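Local coordinates for protein A151R (African swine fever virus Georgia 2007/1, PDB 7CMA) that is a non-structural viral protein of unsettled function that binds a zinc ion and may be an oxygenase, at residues 80-83 / 89-92; 19-24 / 74-79; 109-114 / 118-123. All blocks are in the same frame, centred on the assembly; numbering follows the deposited sequence.

Contact 1 (80-83 / 89-92)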
# COMPACT_ATOMS: atom_id res chain seq x y z
N TYR A 80 -1.07 15.54 13.53
CA TYR A 80 -0.69 15.20 12.13
C TYR A 80 -0.16 16.45 11.42
O TYR A 80 0.83 16.35 10.68
CB TYR A 80 -1.87 14.63 11.34
CG TYR A 80 -1.63 14.57 9.85
CD1 TYR A 80 -0.91 13.53 9.28
CD2 TYR A 80 -2.02 15.61 9.02
CE1 TYR A 80 -0.62 13.51 7.93
CE2 TYR A 80 -1.78 15.58 7.66
CZ TYR A 80 -1.06 14.53 7.11
OH TYR A 80 -0.80 14.50 5.77
N ASN A 81 -0.82 17.60 11.61
CA ASN A 81 -0.45 18.87 10.94
C ASN A 81 0.96 19.28 11.38
O ASN A 81 1.77 19.64 10.50
CB ASN A 81 -1.49 19.96 11.18
CG ASN A 81 -2.74 19.77 10.35
OD1 ASN A 81 -2.72 19.08 9.33
ND2 ASN A 81 -3.85 20.35 10.79
N TRP A 82 1.31 19.00 12.64
CA TRP A 82 2.67 19.23 13.20
C TRP A 82 3.67 18.27 12.55
O TRP A 82 4.78 18.72 12.19
CB TRP A 82 2.65 19.08 14.73
CG TRP A 82 4.00 19.08 15.38
CD1 TRP A 82 4.76 20.17 15.69
CD2 TRP A 82 4.68 17.95 15.94
NE1 TRP A 82 5.90 19.79 16.33
CE2 TRP A 82 5.87 18.43 16.52
CE3 TRP A 82 4.44 16.57 15.95
CZ2 TRP A 82 6.81 17.58 17.12
CZ3 TRP A 82 5.35 15.74 16.56
CH2 TRP A 82 6.53 16.23 17.11
N ILE A 83 3.32 16.99 12.42
CA ILE A 83 4.22 15.95 11.86
C ILE A 83 4.54 16.32 10.40
O ILE A 83 5.73 16.32 10.05
CB ILE A 83 3.60 14.55 11.96
CG1 ILE A 83 3.66 14.00 13.40
CG2 ILE A 83 4.26 13.60 10.97
CD1 ILE A 83 2.75 12.82 13.64
N ASN A 89 11.80 14.73 11.33
CA ASN A 89 12.34 15.15 12.65
C ASN A 89 11.24 15.11 13.71
O ASN A 89 11.59 15.09 14.89
CB ASN A 89 12.99 16.54 12.58
CG ASN A 89 14.11 16.59 11.56
OD1 ASN A 89 14.94 15.69 11.50
ND2 ASN A 89 14.09 17.59 10.70
N ASN A 90 9.97 15.12 13.29
CA ASN A 90 8.81 15.22 14.21
C ASN A 90 8.19 13.83 14.41
O ASN A 90 7.57 13.30 13.45
CB ASN A 90 7.77 16.23 13.72
CG ASN A 90 8.23 17.67 13.88
OD1 ASN A 90 9.29 17.93 14.47
ND2 ASN A 90 7.39 18.61 13.48
N LYS A 91 8.38 13.26 15.59
CA LYS A 91 7.84 11.92 15.94
C LYS A 91 7.06 12.04 17.24
O LYS A 91 7.29 13.00 17.98
CB LYS A 91 8.98 10.91 16.07
CG LYS A 91 9.71 10.61 14.77
CD LYS A 91 10.67 9.45 14.89
CE LYS A 91 11.59 9.32 13.70
NZ LYS A 91 12.47 8.13 13.82
N ILE A 92 6.20 11.05 17.53
CA ILE A 92 5.36 11.08 18.75
C ILE A 92 5.56 9.77 19.52
O ILE A 92 5.80 8.72 18.88
CB ILE A 92 3.88 11.34 18.40
CG1 ILE A 92 3.31 10.24 17.50
CG2 ILE A 92 3.72 12.72 17.79
CD1 ILE A 92 1.81 10.11 17.60

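Contact 2 (19-24 / 74-79)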
# COMPACT_ATOMS: atom_id res chain seq x y z
N GLU A 19 -6.17 8.44 12.30
CA GLU A 19 -6.95 7.34 12.93
C GLU A 19 -6.06 6.61 13.95
O GLU A 19 -6.51 6.41 15.08
CB GLU A 19 -7.49 6.37 11.87
CG GLU A 19 -8.53 5.39 12.41
CD GLU A 19 -9.91 5.98 12.67
OE1 GLU A 19 -10.10 7.18 12.39
OE2 GLU A 19 -10.78 5.25 13.18
N CYS A 20 -4.83 6.30 13.56
CA CYS A 20 -3.82 5.68 14.46
C CYS A 20 -3.61 6.55 15.71
O CYS A 20 -3.72 6.01 16.83
CB CYS A 20 -2.50 5.47 13.73
SG CYS A 20 -1.34 4.43 14.65
N ILE A 21 -3.35 7.84 15.52
CA ILE A 21 -3.11 8.79 16.65
C ILE A 21 -4.37 8.86 17.52
O ILE A 21 -4.24 8.81 18.75
CB ILE A 21 -2.68 10.18 16.15
CG1 ILE A 21 -1.39 10.10 15.34
CG2 ILE A 21 -2.57 11.15 17.31
CD1 ILE A 21 -1.08 11.35 14.57
N TYR A 22 -5.54 9.01 16.88
CA TYR A 22 -6.85 9.10 17.58
C TYR A 22 -6.98 7.93 18.55
O TYR A 22 -7.33 8.16 19.73
CB TYR A 22 -8.00 9.11 16.57
CG TYR A 22 -9.37 8.92 17.17
CD1 TYR A 22 -9.97 9.92 17.92
CD2 TYR A 22 -10.02 7.70 17.09
CE1 TYR A 22 -11.21 9.75 18.51
CE2 TYR A 22 -11.26 7.50 17.69
CZ TYR A 22 -11.87 8.53 18.38
OH TYR A 22 -13.10 8.36 18.95
N HIS A 23 -6.75 6.72 18.07
CA HIS A 23 -6.92 5.46 18.85
C HIS A 23 -5.90 5.43 19.99
O HIS A 23 -6.31 5.15 21.13
CB HIS A 23 -6.82 4.24 17.93
CG HIS A 23 -8.00 4.06 17.04
ND1 HIS A 23 -9.29 4.37 17.45
CD2 HIS A 23 -8.11 3.64 15.76
CE1 HIS A 23 -10.13 4.15 16.46
NE2 HIS A 23 -9.43 3.70 15.41
N GLU A 24 -4.66 5.84 19.71
CA GLU A 24 -3.56 5.87 20.71
C GLU A 24 -3.92 6.85 21.83
O GLU A 24 -3.81 6.46 23.01
CB GLU A 24 -2.23 6.24 20.04
CG GLU A 24 -1.55 5.07 19.36
CD GLU A 24 -1.11 3.96 20.30
OE1 GLU A 24 -0.93 4.24 21.50
OE2 GLU A 24 -0.97 2.82 19.84
N ASN A 74 -9.86 15.87 16.89
CA ASN A 74 -9.36 17.22 16.52
C ASN A 74 -7.91 17.34 16.96
O ASN A 74 -7.13 17.99 16.24
CB ASN A 74 -10.24 18.34 17.09
CG ASN A 74 -11.38 18.72 16.18
OD1 ASN A 74 -11.27 18.61 14.96
ND2 ASN A 74 -12.51 19.11 16.75
N ILE A 75 -7.54 16.76 18.11
CA ILE A 75 -6.13 16.78 18.60
C ILE A 75 -5.27 15.92 17.67
O ILE A 75 -4.22 16.41 17.23
CB ILE A 75 -6.03 16.31 20.06
CG1 ILE A 75 -7.02 17.05 20.97
CG2 ILE A 75 -4.60 16.42 20.56
CD1 ILE A 75 -6.50 17.37 22.34
N ALA A 76 -5.78 14.75 17.28
CA ALA A 76 -5.09 13.85 16.32
C ALA A 76 -4.73 14.62 15.05
O ALA A 76 -3.61 14.42 14.54
CB ALA A 76 -5.95 12.66 16.02
N LYS A 77 -5.65 15.44 14.54
CA LYS A 77 -5.46 16.25 13.31
C LYS A 77 -4.38 17.31 13.55
O LYS A 77 -3.53 17.48 12.66
CB LYS A 77 -6.77 16.92 12.88
CG LYS A 77 -6.73 17.64 11.55
CD LYS A 77 -8.09 17.82 10.91
CE LYS A 77 -8.95 16.58 10.99
NZ LYS A 77 -10.37 16.88 10.69
N MET A 78 -4.43 18.00 14.69
CA MET A 78 -3.41 19.00 15.11
C MET A 78 -2.03 18.34 15.16
O MET A 78 -1.06 18.95 14.67
CB MET A 78 -3.73 19.59 16.49
CG MET A 78 -4.88 20.57 16.48
SD MET A 78 -5.54 20.87 18.15
CE MET A 78 -6.55 22.32 17.85
N ILE A 79 -1.95 17.12 15.69
CA ILE A 79 -0.67 16.37 15.83
C ILE A 79 -0.17 15.96 14.43
O ILE A 79 1.04 16.13 14.18
CB ILE A 79 -0.82 15.17 16.79
CG1 ILE A 79 -1.13 15.63 18.21
CG2 ILE A 79 0.41 14.28 16.73
CD1 ILE A 79 -1.42 14.51 19.18

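Contact 3 (109-114 / 118-123). With ZN (zinc ion), chain C.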
# COMPACT_ATOMS: atom_id res chain seq x y z
N HIS A 109 15.17 -6.06 23.74
CA HIS A 109 13.88 -6.79 23.78
C HIS A 109 12.84 -6.13 24.67
O HIS A 109 13.21 -5.57 25.71
CB HIS A 109 14.11 -8.22 24.29
CG HIS A 109 15.13 -9.02 23.56
ND1 HIS A 109 14.79 -9.93 22.59
CD2 HIS A 109 16.47 -9.07 23.67
CE1 HIS A 109 15.88 -10.49 22.12
NE2 HIS A 109 16.92 -9.98 22.76
N THR A 110 11.58 -6.22 24.27
CA THR A 110 10.43 -5.73 25.08
C THR A 110 9.65 -6.93 25.62
O THR A 110 8.87 -6.73 26.58
CB THR A 110 9.53 -4.81 24.24
OG1 THR A 110 9.22 -5.51 23.04
CG2 THR A 110 10.16 -3.48 23.91
N ASN A 111 9.70 -8.06 24.92
CA ASN A 111 8.91 -9.28 25.23
C ASN A 111 7.43 -9.03 24.94
O ASN A 111 6.60 -9.70 25.57
CB ASN A 111 9.12 -9.73 26.68
CG ASN A 111 10.10 -10.86 26.83
OD1 ASN A 111 11.10 -10.91 26.11
ND2 ASN A 111 9.83 -11.79 27.74
N TYR A 112 7.11 -8.03 24.10
CA TYR A 112 5.70 -7.65 23.78
C TYR A 112 5.03 -8.77 22.97
O TYR A 112 3.95 -9.20 23.36
CB TYR A 112 5.63 -6.32 23.04
CG TYR A 112 5.76 -5.09 23.91
CD1 TYR A 112 5.45 -5.14 25.26
CD2 TYR A 112 6.23 -3.89 23.40
CE1 TYR A 112 5.60 -4.03 26.08
CE2 TYR A 112 6.35 -2.76 24.19
CZ TYR A 112 6.05 -2.83 25.54
OH TYR A 112 6.19 -1.73 26.33
N ASN A 113 5.61 -9.13 21.81
CA ASN A 113 4.94 -10.01 20.82
C ASN A 113 5.51 -11.44 20.89
O ASN A 113 5.10 -12.27 20.08
CB ASN A 113 5.06 -9.48 19.39
CG ASN A 113 4.65 -8.03 19.26
OD1 ASN A 113 5.37 -7.23 18.67
ND2 ASN A 113 3.53 -7.67 19.86
N HIS A 114 6.44 -11.68 21.82
CA HIS A 114 7.06 -13.02 22.00
C HIS A 114 7.87 -12.98 23.29
O HIS A 114 8.54 -11.98 23.53
CB HIS A 114 7.95 -13.40 20.81
CG HIS A 114 8.52 -14.78 20.88
ND1 HIS A 114 7.88 -15.86 20.31
CD2 HIS A 114 9.66 -15.25 21.42
CE1 HIS A 114 8.60 -16.94 20.51
NE2 HIS A 114 9.69 -16.60 21.19
N LYS A 118 13.34 -14.61 29.78
CA LYS A 118 12.72 -15.23 30.99
C LYS A 118 13.07 -14.39 32.23
O LYS A 118 14.03 -13.60 32.15
CB LYS A 118 13.18 -16.68 31.14
CG LYS A 118 14.66 -16.88 31.43
CD LYS A 118 14.94 -17.95 32.47
CE LYS A 118 15.87 -17.49 33.57
NZ LYS A 118 15.41 -17.94 34.90
N ASP A 119 12.19 -14.40 33.24
CA ASP A 119 12.26 -13.50 34.42
C ASP A 119 12.47 -12.06 33.94
O ASP A 119 13.11 -11.27 34.68
CB ASP A 119 13.36 -13.94 35.39
CG ASP A 119 13.22 -13.37 36.79
OD1 ASP A 119 12.07 -13.18 37.24
OD2 ASP A 119 14.26 -13.14 37.44
N PHE A 120 11.93 -11.73 32.76
CA PHE A 120 12.09 -10.40 32.10
C PHE A 120 11.78 -9.29 33.11
O PHE A 120 12.54 -8.30 33.17
CB PHE A 120 11.18 -10.31 30.87
CG PHE A 120 11.23 -8.99 30.15
CD1 PHE A 120 12.30 -8.68 29.32
CD2 PHE A 120 10.22 -8.05 30.31
CE1 PHE A 120 12.34 -7.47 28.65
CE2 PHE A 120 10.28 -6.83 29.65
CZ PHE A 120 11.33 -6.55 28.81
N TRP A 121 10.70 -9.45 33.88
CA TRP A 121 10.16 -8.38 34.76
C TRP A 121 11.24 -7.96 35.77
O TRP A 121 11.16 -6.82 36.27
CB TRP A 121 8.88 -8.84 35.46
CG TRP A 121 8.11 -7.73 36.10
CD1 TRP A 121 7.32 -6.81 35.47
CD2 TRP A 121 8.10 -7.37 37.49
NE1 TRP A 121 6.80 -5.92 36.38
CE2 TRP A 121 7.27 -6.24 37.63
CE3 TRP A 121 8.71 -7.90 38.64
CZ2 TRP A 121 7.02 -5.64 38.86
CZ3 TRP A 121 8.47 -7.30 39.86
CH2 TRP A 121 7.64 -6.18 39.96
N ASN A 122 12.19 -8.85 36.07
CA ASN A 122 13.17 -8.64 37.18
C ASN A 122 14.56 -8.41 36.59
O ASN A 122 15.37 -7.73 37.26
CB ASN A 122 13.15 -9.81 38.16
CG ASN A 122 11.90 -9.83 39.02
OD1 ASN A 122 11.77 -9.04 39.95
ND2 ASN A 122 10.97 -10.72 38.69
N VAL A 123 14.80 -8.87 35.36
CA VAL A 123 16.14 -8.78 34.70
C VAL A 123 16.17 -7.56 33.77
O VAL A 123 17.28 -7.18 33.35
CB VAL A 123 16.48 -10.09 33.95
CG1 VAL A 123 15.90 -10.10 32.54
CG2 VAL A 123 17.98 -10.35 33.92
ZN ZN C . 12.96 -10.48 21.44

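Contact 1 (80-83 / 89-92)
W82, near the end of helix 72-84, lies flat against N90, the first residue of strand 90-94, in a buried helix-to-strand contact where the chain turns from the helix into an outermost strand of the five-stranded antiparallel sheet. The carboxamide of N90 stacks on the indole with the two planes 5° apart, and N90 ND2 sits over the five-membered ring near its NE1-CE2 side, 3.4 Å from W82 CE2. Further out, CB of N90 makes a CH-pi contact with the six-membered ring, 3.6 Å from its centroid and close to the ring normal. The indole reaches the strand because CG of W82 is anti to the backbone N (chi1 171°). N90 ND2 also donates to W82 O at 2.9 Å; that oxygen lies in the N90 amide plane, while the donor stands 48° out of the carbonyl plane. At the ring edge, in plane, K91 O comes to 3.4 Å from W82 CH2. I92 closes the contact on the apolar side: its CG2 lies 3.6 Å from W82 CZ3 and also meets CD1 of I83, whose CG1 packs on N90 O. Outside the two segments, OD1 of N90 is hydrogen-bonded to T35 OG1 on strand 30-35, and that strand's L33 and T35 also touch the indole. Both ends of the N90 amide are therefore engaged, fixing its rotation and keeping it flat on the indole, so that one side chain ties the helix to the sheet through polar and stacking interactions at once.

Contact 2 (19-24 / 74-79)
I21 and A76 meet where helix 3-28 crosses helix 72-84, an apolar helix-helix packing with the short segments inclined at 127° and their axes approaching to 8.4 Å. CG2 of I21 rests on the backbone and methyl of A76, 3.8 Å from A76 CA. A76 CB also faces the main chain of the other helix, 3.8 Å from Y22 N and 4.1 Å from Y22 CB. A side chain this small lets the backbones come close, with the CA atoms of Y22 and A76 5.2 Å apart. One turn further along helix 72-84, I79 continues the apolar seam and meets I21 with both ends of its branched side chain. No hydrogen bond crosses between the segments.

In the next shell, I92 of strand 90-94 packs on both I21 and I79, bringing the sheet against the crossing, while I18 of helix 3-28 adds to the cover of A76. Y22 also packs on S72 and K73, and E19 OE1 forms a salt bridge with K73 NZ, a charged link between the same two helices. Within the seam, CG2 of I79 lies 3.9 Å from I21 CD1, while I79 CD1 approaches I21 CG2 at 4.0 Å.

Contact 3 (109-114 / 118-123)
N111 covers one face of the F120 ring beside a zinc site of three cysteines and one histidine, in the connection that leads from strand 107-109 to the short helix 120-123. The stacking is that of an amide on an arene: the planes are 9° apart, and CB of N111 stands over the ring centre in a CH-pi contact, 4.0 Å from the centroid. ND2 of N111 reaches 3.7 Å from F120 CB and is hydrogen-bonded to I117 O, which steadies the amide over the ring.

Backbone carbonyls supply the remaining contacts across the segments. H109 O meets the ring edge near its plane, 3.6 Å from F120 CE1, and T110 O lies obliquely, 3.3 Å from F120 CZ. With CG anti to the backbone N (chi1 178°), the phenyl extends from the helix start to these carbonyls, and Q100 and Y102 of strand 99-104 also touch it.

Metal coordination holds the 109-114 segment at its beginning. H109 shares the zinc ion with C116, C139 and C142, and its other ring nitrogen, NE2, is hydrogen-bonded to E104 O, a second-shell partner that orients the imidazole. On the metal side of that ring, H109 ND1 binds zinc at 2.2 Å.

In the fold
Contacts 1 and 2 belong to one buried core and share helix 72-84, which packs on strand 90-94 in the first and on helix 3-28 in the second. They touch through I92, which meets I79 and I21, and through I83 against I21. Their chemistry differs: the helix crossing is wholly apolar between its segments, whereas the helix-to-strand contact adds a stacked amide and one hydrogen bond across the segments. Contact 3, only partly buried, lies on the opposite side of the chain's centre, with its centre about 30 Å from that of contact 1. It also stacks an asparagine amide on an aromatic ring, but there a zinc ion holds irregular chain in place of a helix-and-sheet core.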